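Local coordinates for FixK2 protein (PDB 4I2O) that probably acts as a DNA-binding transcription factor of the CRP/FNR superfamily, linked to nitrogen fixation, and is a two-chain assembly bound to DNA in this structure, at residues 63-68 against 109-114; 69-74 against 102-107; 92-97 against 115-120. The protein carries 1 engineered substitution. One frame throughout, in Å; residues are numbered along the deposited sequence.

Overall arrangement
All three contacts belong to the cyclic nucleotide-binding-like beta domain. Along the chain the segments run 63-68, 69-74, 92-97, 102-107, 109-114 and 115-120. Both segments of contact 2 therefore lie between those of contact 1, and contact 3 interleaves with both. Contact 1 pairs strands 60-64 and 110-116 of one antiparallel sheet. Contact 2 pairs strands 69-74 and 103-106 of the second sheet of this domain. Their centres are about 13 Å apart. Contact 3 lies about 16 and 17 Å from the centres of contacts 1 and 2, where a loop meets the start of helix 117-126. Phe92 packs on Val64, Val69, Ala104 and Val112, joining all three. Contacts 2 and 3 also touch the second subunit, so the beta domain packs against its partner in the dimer.

Contact 1: 63-68 against 109-114; sequences QVVTGA and DTSVRL
The Gln63 amide and the Arg113 guanidinium lie side by side and point the same way, their planes 47° apart. OE1 of Gln63 is 2.9 Å from NH2 of Arg113 and approaches the guanidinium obliquely. The other arm of the amide, NE2, is hydrogen-bonded to Gly89 O. Val65 crosses the Arg113 side chain at about a right angle, and its CG2 touches CG of Arg113 at 3.4 Å. With CG1 anti to the backbone N (chi1 179°), that CG2 branch sits beside the backbone N, facing the arginine chain. Gln63 and Arg113 form an antiparallel hydrogen-bonded pair through both backbone bonds. Next comes a classic beta bulge: Val65 N, at 2.8 Å, and Thr66 N, at 3.2 Å, both reach Ser111 O from the same face of its carbonyl plane. The bulge falls where the chain turns a corner, leaving strand 60-64 for the second sheet of the beta domain. Beyond it the hydroxyls of Thr66 and Ser111 meet, with OG1 to OG 2.6 Å. Thr110 OG1 accepts Ala68 N at 3.0 Å in a fairly straight bond (160°) and is also hydrogen-bonded to Ile108 O. A valine at Thr110 would probably leave Ala68 N and Ile108 O without this hydroxyl partner. Gly67 CA lies 3.6 Å from the same OG1 of Thr110. A CB there would collide with Thr110 OG1 and Asp109 O. On the far side, Val112 packs on Phe43 and Tyr45 of strand 41-45.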
loop_
_atom_site.group_PDB
_atom_site.type_symbol
_atom_site.label_atom_id
_atom_site.label_comp_id
_atom_site.label_asym_id
_atom_site.label_seq_id
_atom_site.Cartn_x
_atom_site.Cartn_y
_atom_site.Cartn_z
ATOM N N GLN A 63 0.610 16.646 12.924
ATOM C CA GLN A 63 -0.412 17.114 12.005
ATOM C C GLN A 63 0.164 18.322 11.290
ATOM O O GLN A 63 0.681 19.230 11.934
ATOM C CB GLN A 63 -1.704 17.466 12.752
ATOM C CG GLN A 63 -2.779 18.012 11.826
ATOM C CD GLN A 63 -4.004 18.453 12.569
ATOM O OE1 GLN A 63 -3.904 19.050 13.659
ATOM N NE2 GLN A 63 -5.183 18.163 12.003
ATOM N N VAL A 64 0.156 18.320 9.956
ATOM C CA VAL A 64 0.623 19.541 9.236
ATOM C C VAL A 64 -0.305 20.723 9.515
ATOM O O VAL A 64 -1.536 20.605 9.405
ATOM C CB VAL A 64 0.701 19.245 7.714
ATOM C CG1 VAL A 64 1.272 20.400 6.950
ATOM C CG2 VAL A 64 1.532 17.968 7.416
ATOM N N VAL A 65 0.263 21.863 9.907
ATOM C CA VAL A 65 -0.520 23.103 10.027
ATOM C C VAL A 65 -0.279 23.919 8.762
ATOM O O VAL A 65 -1.219 24.236 8.015
ATOM C CB VAL A 65 -0.127 23.903 11.259
ATOM C CG1 VAL A 65 -0.947 25.213 11.338
ATOM C CG2 VAL A 65 -0.344 23.087 12.505
ATOM N N THR A 66 0.974 24.244 8.483
ATOM C CA THR A 66 1.271 24.825 7.156
ATOM C C THR A 66 2.403 24.084 6.520
ATOM O O THR A 66 3.191 23.463 7.226
ATOM C CB THR A 66 1.693 26.295 7.246
ATOM O OG1 THR A 66 2.900 26.407 8.034
ATOM C CG2 THR A 66 0.588 27.161 7.938
ATOM N N GLY A 67 2.490 24.164 5.193
ATOM C CA GLY A 67 3.540 23.494 4.438
ATOM C C GLY A 67 3.163 22.114 3.899
ATOM O O GLY A 67 2.049 21.910 3.461
ATOM N N ALA A 68 4.125 21.202 3.846
ATOM C CA ALA A 68 3.893 19.901 3.182
ATOM C C ALA A 68 5.023 18.963 3.541
ATOM O O ALA A 68 6.181 19.392 3.662
ATOM C CB ALA A 68 3.820 20.090 1.631
ATOM N N ASP A 109 9.398 24.726 3.947
ATOM C CA ASP A 109 9.235 25.076 5.375
ATOM C C ASP A 109 7.837 24.700 5.860
ATOM O O ASP A 109 6.843 25.062 5.185
ATOM C CB ASP A 109 9.437 26.597 5.582
ATOM C CG ASP A 109 10.865 27.032 5.379
ATOM O OD1 ASP A 109 11.709 26.152 5.190
ATOM O OD2 ASP A 109 11.160 28.259 5.428
ATOM N N THR A 110 7.750 24.024 7.022
ATOM C CA THR A 110 6.479 23.406 7.451
ATOM C C THR A 110 6.305 23.600 8.944
ATOM O O THR A 110 7.282 23.469 9.704
ATOM C CB THR A 110 6.536 21.915 7.138
ATOM O OG1 THR A 110 6.455 21.782 5.698
ATOM C CG2 THR A 110 5.336 21.134 7.739
ATOM N N SER A 111 5.077 23.930 9.365
ATOM C CA SER A 111 4.765 23.939 10.801
ATOM C C SER A 111 3.810 22.782 11.100
ATOM O O SER A 111 2.926 22.469 10.312
ATOM C CB SER A 111 4.158 25.281 11.235
ATOM O OG SER A 111 3.008 25.603 10.461
ATOM N N VAL A 112 4.052 22.099 12.212
ATOM C CA VAL A 112 3.207 20.980 12.569
ATOM C C VAL A 112 2.718 21.186 14.009
ATOM O O VAL A 112 3.257 22.005 14.788
ATOM C CB VAL A 112 3.973 19.652 12.493
ATOM C CG1 VAL A 112 4.431 19.376 11.016
ATOM C CG2 VAL A 112 5.145 19.670 13.493
ATOM N N ARG A 113 1.691 20.437 14.369
ATOM C CA ARG A 113 1.367 20.252 15.801
ATOM C C ARG A 113 1.751 18.795 16.095
ATOM O O ARG A 113 1.668 17.929 15.204
ATOM C CB ARG A 113 -0.124 20.454 16.049
ATOM C CG ARG A 113 -0.624 21.857 15.699
ATOM C CD ARG A 113 -2.077 22.137 16.082
ATOM N NE ARG A 113 -2.964 20.979 15.976
ATOM C CZ ARG A 113 -4.252 21.000 16.329
ATOM N NH1 ARG A 113 -4.797 22.122 16.798
ATOM N NH2 ARG A 113 -5.007 19.905 16.218
ATOM N N LEU A 114 2.195 18.484 17.314
ATOM C CA LEU A 114 2.475 17.068 17.600
ATOM C C LEU A 114 2.067 16.695 19.009
ATOM O O LEU A 114 1.961 17.554 19.855
ATOM C CB LEU A 114 3.941 16.699 17.347
ATOM C CG LEU A 114 5.001 17.603 17.989
ATOM C CD1 LEU A 114 5.307 17.184 19.386
ATOM C CD2 LEU A 114 6.259 17.564 17.150
#

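Contact 2: 69-74 against 102-107; sequences VRSYKL and LAAEAI
Arg70 and Glu105 form a salt bridge on one face of the strand pair. NE and NH2 of Arg70 both reach OE1 of Glu105, each at 3.0 Å. That oxygen lies at the edge of the guanidinium, nearly in its plane, while the carboxylate plane stands 82° from it. NE meets OE1 almost head-on to its C-O bond, whereas NH2 comes from above the carboxylate plane. The Arg70 chain runs extended from CG to NE, which carries the guanidinium out to the glutamate. NH1 points the other way, to a water at 3.0 Å that bridges to Ile107 O. Asp186 and Asp48 form further salt bridges with NH1 and NH2, so acidic groups gather round this buried arginine and probably offset its charge and that of nearby Arg80. Asp186 belongs to helix 184-191 of the Crp-like helix-turn-helix region, so Arg70 ties the beta domain to the DNA-binding part. The strands themselves pair antiparallel, as neighbours in one sheet of the jelly-roll-like fold of cyclic nucleotide-binding domains. Arg70 with Glu105 and Tyr72 with Ala103 are hydrogen-bonded pairs. Val69 with Ala106 and Ser71 with Ala104 are the non-hydrogen-bonded ones. Ala103 CB lies over one face of the Tyr72 ring in a CH-pi contact, 3.9 Å from its centroid and displaced toward CZ. On the opposite face of the sheet, Val69 CG1 meets Ala104 CB at 4.0 Å. Ile107 CD1 packs on the Val69 backbone. At the other end, the Lys73 and Leu102 side chains cross at about a right angle, CG to CG 3.8 Å, and Glu146 of the second subunit packs on both residues.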
loop_
_atom_site.group_PDB
_atom_site.type_symbol
_atom_site.label_atom_id
_atom_site.label_comp_id
_atom_site.label_asym_id
_atom_site.label_seq_id
_atom_site.Cartn_x
_atom_site.Cartn_y
_atom_site.Cartn_z
ATOM N N VAL A 69 4.687 17.678 3.619
ATOM C CA VAL A 69 5.645 16.656 4.072
ATOM C C VAL A 69 5.591 15.480 3.088
ATOM O O VAL A 69 4.531 15.130 2.598
ATOM C CB VAL A 69 5.249 16.202 5.508
ATOM C CG1 VAL A 69 6.155 15.016 6.001
ATOM C CG2 VAL A 69 5.408 17.406 6.500
ATOM N N ARG A 70 6.723 14.851 2.825
ATOM C CA ARG A 70 6.694 13.569 2.073
ATOM C C ARG A 70 7.132 12.400 2.939
ATOM O O ARG A 70 8.077 12.536 3.709
ATOM C CB ARG A 70 7.599 13.686 0.830
ATOM C CG ARG A 70 9.052 14.099 1.168
ATOM C CD ARG A 70 10.004 14.199 -0.126
ATOM N NE ARG A 70 11.275 14.762 0.298
ATOM C CZ ARG A 70 11.665 16.027 0.082
ATOM N NH1 ARG A 70 10.985 16.865 -0.696
ATOM N NH2 ARG A 70 12.807 16.447 0.598
ATOM N N SER A 71 6.453 11.254 2.810
ATOM C CA SER A 71 6.815 10.023 3.515
ATOM C C SER A 71 7.318 9.083 2.436
ATOM O O SER A 71 6.657 8.966 1.403
ATOM C CB SER A 71 5.578 9.346 4.197
ATOM O OG SER A 71 5.192 10.071 5.372
ATOM N N TYR A 72 8.465 8.434 2.673
ATOM C CA TYR A 72 9.092 7.618 1.630
ATOM C C TYR A 72 9.951 6.492 2.166
ATOM O O TYR A 72 10.310 6.427 3.376
ATOM C CB TYR A 72 9.947 8.529 0.745
ATOM C CG TYR A 72 11.037 9.147 1.514
ATOM C CD1 TYR A 72 12.273 8.515 1.637
ATOM C CD2 TYR A 72 10.814 10.346 2.216
ATOM C CE1 TYR A 72 13.289 9.078 2.406
ATOM C CE2 TYR A 72 11.792 10.897 2.975
ATOM C CZ TYR A 72 13.016 10.271 3.077
ATOM O OH TYR A 72 13.977 10.857 3.848
ATOM N N LYS A 73 10.258 5.546 1.273
ATOM C CA LYS A 73 11.182 4.481 1.608
ATOM C C LYS A 73 12.290 4.559 0.594
ATOM O O LYS A 73 12.028 4.896 -0.554
ATOM C CB LYS A 73 10.494 3.101 1.462
ATOM C CG LYS A 73 9.366 2.876 2.502
ATOM C CD LYS A 73 8.729 1.484 2.413
ATOM C CE LYS A 73 9.496 0.484 3.247
ATOM N NZ LYS A 73 9.341 0.692 4.724
ATOM N N LEU A 74 13.513 4.222 0.996
ATOM C CA LEU A 74 14.644 4.218 0.029
ATOM C C LEU A 74 15.214 2.873 -0.221
ATOM O O LEU A 74 15.138 1.979 0.630
ATOM C CB LEU A 74 15.796 5.087 0.613
ATOM C CG LEU A 74 15.539 6.540 0.770
ATOM C CD1 LEU A 74 16.749 7.113 1.571
ATOM C CD2 LEU A 74 15.488 7.140 -0.617
ATOM N N LEU A 102 8.215 4.487 7.471
ATOM C CA LEU A 102 8.637 5.338 6.386
ATOM C C LEU A 102 9.382 6.507 7.037
ATOM O O LEU A 102 9.106 6.848 8.185
ATOM C CB LEU A 102 7.443 5.907 5.584
ATOM C CG LEU A 102 6.888 4.935 4.508
ATOM C CD1 LEU A 102 6.030 3.905 5.161
ATOM C CD2 LEU A 102 6.099 5.590 3.415
ATOM N N ALA A 103 10.301 7.099 6.312
ATOM C CA ALA A 103 10.937 8.356 6.740
ATOM C C ALA A 103 9.993 9.484 6.343
ATOM O O ALA A 103 9.130 9.290 5.488
ATOM C CB ALA A 103 12.278 8.509 6.042
ATOM N N ALA A 104 10.159 10.686 6.938
ATOM C CA ALA A 104 9.281 11.810 6.590
ATOM C C ALA A 104 10.175 13.001 6.569
ATOM O O ALA A 104 11.030 13.146 7.467
ATOM C CB ALA A 104 8.164 12.038 7.685
ATOM N N GLU A 105 9.984 13.848 5.563
ATOM C CA GLU A 105 10.805 15.057 5.392
ATOM C C GLU A 105 9.919 16.194 5.005
ATOM O O GLU A 105 8.977 16.029 4.251
ATOM C CB GLU A 105 11.815 14.885 4.227
ATOM C CG GLU A 105 13.134 14.255 4.571
ATOM C CD GLU A 105 14.014 13.999 3.342
ATOM O OE1 GLU A 105 13.470 13.955 2.205
ATOM O OE2 GLU A 105 15.244 13.785 3.530
ATOM N N ALA A 106 10.260 17.399 5.472
ATOM C CA ALA A 106 9.545 18.588 5.011
ATOM C C ALA A 106 9.880 18.858 3.549
ATOM O O ALA A 106 11.039 18.873 3.181
ATOM C CB ALA A 106 9.918 19.816 5.861
ATOM N N ILE A 107 8.852 19.094 2.726
ATOM C CA ILE A 107 9.045 19.424 1.300
ATOM C C ILE A 107 9.382 20.903 1.149
ATOM O O ILE A 107 10.178 21.293 0.270
ATOM C CB ILE A 107 7.802 19.099 0.493
ATOM C CG1 ILE A 107 7.555 17.587 0.551
ATOM C CG2 ILE A 107 7.972 19.477 -0.980
ATOM C CD1 ILE A 107 6.135 17.232 0.044
HETATM O O HOH W 1 11.952 19.720 -1.009
#

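Contact 3: 92-97 against 115-120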
loop_
_atom_site.group_PDB
_atom_site.type_symbol
_atom_site.label_atom_id
_atom_site.label_comp_id
_atom_site.label_asym_id
_atom_site.label_seq_id
_atom_site.Cartn_x
_atom_site.Cartn_y
_atom_site.Cartn_z
ATOM N N PHE A 92 0.069 12.589 10.391
ATOM C CA PHE A 92 1.013 11.574 9.910
ATOM C C PHE A 92 1.890 11.097 11.058
ATOM O O PHE A 92 1.954 11.707 12.143
ATOM C CB PHE A 92 1.851 12.095 8.719
ATOM C CG PHE A 92 2.800 13.237 9.079
ATOM C CD1 PHE A 92 4.142 12.973 9.343
ATOM C CD2 PHE A 92 2.357 14.564 9.122
ATOM C CE1 PHE A 92 5.022 13.987 9.651
ATOM C CE2 PHE A 92 3.233 15.635 9.470
ATOM C CZ PHE A 92 4.578 15.359 9.729
ATOM N N GLY A 93 2.535 9.971 10.826
ATOM C CA GLY A 93 3.471 9.391 11.776
ATOM C C GLY A 93 2.834 8.500 12.807
ATOM O O GLY A 93 3.528 8.035 13.719
ATOM N N LEU A 94 1.515 8.274 12.699
ATOM C CA LEU A 94 0.804 7.355 13.593
ATOM C C LEU A 94 1.190 5.909 13.282
ATOM O O LEU A 94 1.098 5.463 12.124
ATOM C CB LEU A 94 -0.725 7.512 13.463
ATOM C CG LEU A 94 -1.562 6.614 14.406
ATOM C CD1 LEU A 94 -1.363 6.928 15.896
ATOM C CD2 LEU A 94 -3.024 6.716 13.979
ATOM N N GLU A 95 1.657 5.202 14.304
ATOM C CA GLU A 95 2.015 3.787 14.165
ATOM C C GLU A 95 1.411 2.985 15.276
ATOM O O GLU A 95 1.385 3.406 16.481
ATOM C CB GLU A 95 3.534 3.589 14.125
ATOM C CG GLU A 95 4.217 4.328 12.943
ATOM C CD GLU A 95 4.275 3.511 11.639
ATOM O OE1 GLU A 95 3.748 2.375 11.605
ATOM O OE2 GLU A 95 4.845 4.017 10.649
ATOM N N SER A 96 0.897 1.804 14.904
ATOM C CA SER A 96 0.391 0.922 15.906
ATOM C C SER A 96 1.614 0.286 16.548
ATOM O O SER A 96 1.642 0.020 17.754
ATOM C CB SER A 96 -0.452 -0.167 15.250
ATOM O OG SER A 96 -0.660 -1.222 16.155
ATOM N N GLY A 97 2.619 0.021 15.722
ATOM C CA GLY A 97 3.819 -0.639 16.205
ATOM C C GLY A 97 4.795 0.378 16.776
ATOM O O GLY A 97 4.450 1.555 16.962
ATOM N N VAL A 115 1.841 15.401 19.237
ATOM C CA VAL A 115 1.436 14.901 20.541
ATOM C C VAL A 115 2.258 13.663 20.800
ATOM O O VAL A 115 2.687 13.015 19.861
ATOM C CB VAL A 115 -0.058 14.517 20.567
ATOM C CG1 VAL A 115 -0.939 15.773 20.460
ATOM C CG2 VAL A 115 -0.369 13.600 19.463
ATOM N N LYS A 116 2.495 13.332 22.063
ATOM C CA LYS A 116 3.204 12.088 22.317
ATOM C C LYS A 116 2.307 10.908 21.964
ATOM O O LYS A 116 1.118 10.895 22.289
ATOM C CB LYS A 116 3.657 11.942 23.762
ATOM C CG LYS A 116 4.579 13.028 24.221
ATOM C CD LYS A 116 5.270 12.660 25.536
ATOM C CE LYS A 116 6.055 13.862 26.058
ATOM N NZ LYS A 116 5.159 15.033 26.312
ATOM N N ARG A 117 2.899 9.946 21.276
ATOM C CA ARG A 117 2.237 8.676 21.011
ATOM C C ARG A 117 1.709 8.046 22.321
ATOM O O ARG A 117 0.593 7.520 22.366
ATOM C CB ARG A 117 3.207 7.754 20.285
ATOM C CG ARG A 117 2.700 6.348 20.027
ATOM C CD ARG A 117 1.415 6.293 19.212
ATOM N NE ARG A 117 1.071 4.897 18.898
ATOM C CZ ARG A 117 0.695 3.987 19.806
ATOM N NH1 ARG A 117 0.634 4.291 21.102
ATOM N NH2 ARG A 117 0.392 2.755 19.426
ATOM N N SER A 118 2.468 8.141 23.406
ATOM C CA SER A 118 2.015 7.535 24.664
ATOM C C SER A 118 0.778 8.266 25.204
ATOM O O SER A 118 -0.060 7.696 25.912
ATOM C CB SER A 118 3.140 7.557 25.697
ATOM O OG SER A 118 3.681 8.865 25.864
ATOM N N SER A 119 0.672 9.550 24.887
ATOM C CA SER A 119 -0.499 10.307 25.291
ATOM C C SER A 119 -1.766 9.813 24.571
ATOM O O SER A 119 -2.832 9.735 25.194
ATOM C CB SER A 119 -0.266 11.806 25.079
ATOM O OG SER A 119 0.504 12.277 26.165
ATOM N N LEU A 120 -1.630 9.476 23.284
ATOM C CA LEU A 120 -2.722 8.911 22.475
ATOM C C LEU A 120 -3.134 7.523 22.960
ATOM O O LEU A 120 -4.333 7.202 23.018
ATOM C CB LEU A 120 -2.334 8.835 20.973
ATOM C CG LEU A 120 -2.355 10.196 20.275
ATOM C CD1 LEU A 120 -1.882 10.102 18.838
ATOM C CD2 LEU A 120 -3.740 10.817 20.327
#
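Loop 92-97 and the strand-to-helix junction 115-120 do not pair as strands, and their closest alpha carbons, CA of Leu94 and CA of Arg117, are 7.7 Å apart. Arg117 spans the gap with its side chain. Its CG is anti to the backbone N (chi1 176°) and the chain bends at chi2, which brings the guanidinium edge to the Glu95 carbonyl. NE binds Glu95 O at 2.9 Å, nearly along the C=O axis. NH2 binds the same oxygen at 3.2 Å, from a lone-pair direction in the carbonyl plane. Both bonds lie near the guanidinium plane, which, with the NH1 salt bridge to Glu121 one turn further along the helix, probably limits how the group can turn. Beside this polar grip, the Leu94 and Leu120 side chains meet loosely, CD1 to CD1 4.4 Å. Trp135 of the second subunit packs on both Leu94 and Arg117, and Ser96 OG is hydrogen-bonded to Arg132 of that subunit. Lys116 is the N-cap residue of helix 117-126, which follows the last strand of the beta domain. Loop 92-97 lies beside the long helices 128-154 of the dimer, probably where cyclic-nucleotide-binding relatives such as CRP carry the phosphate-binding cassette.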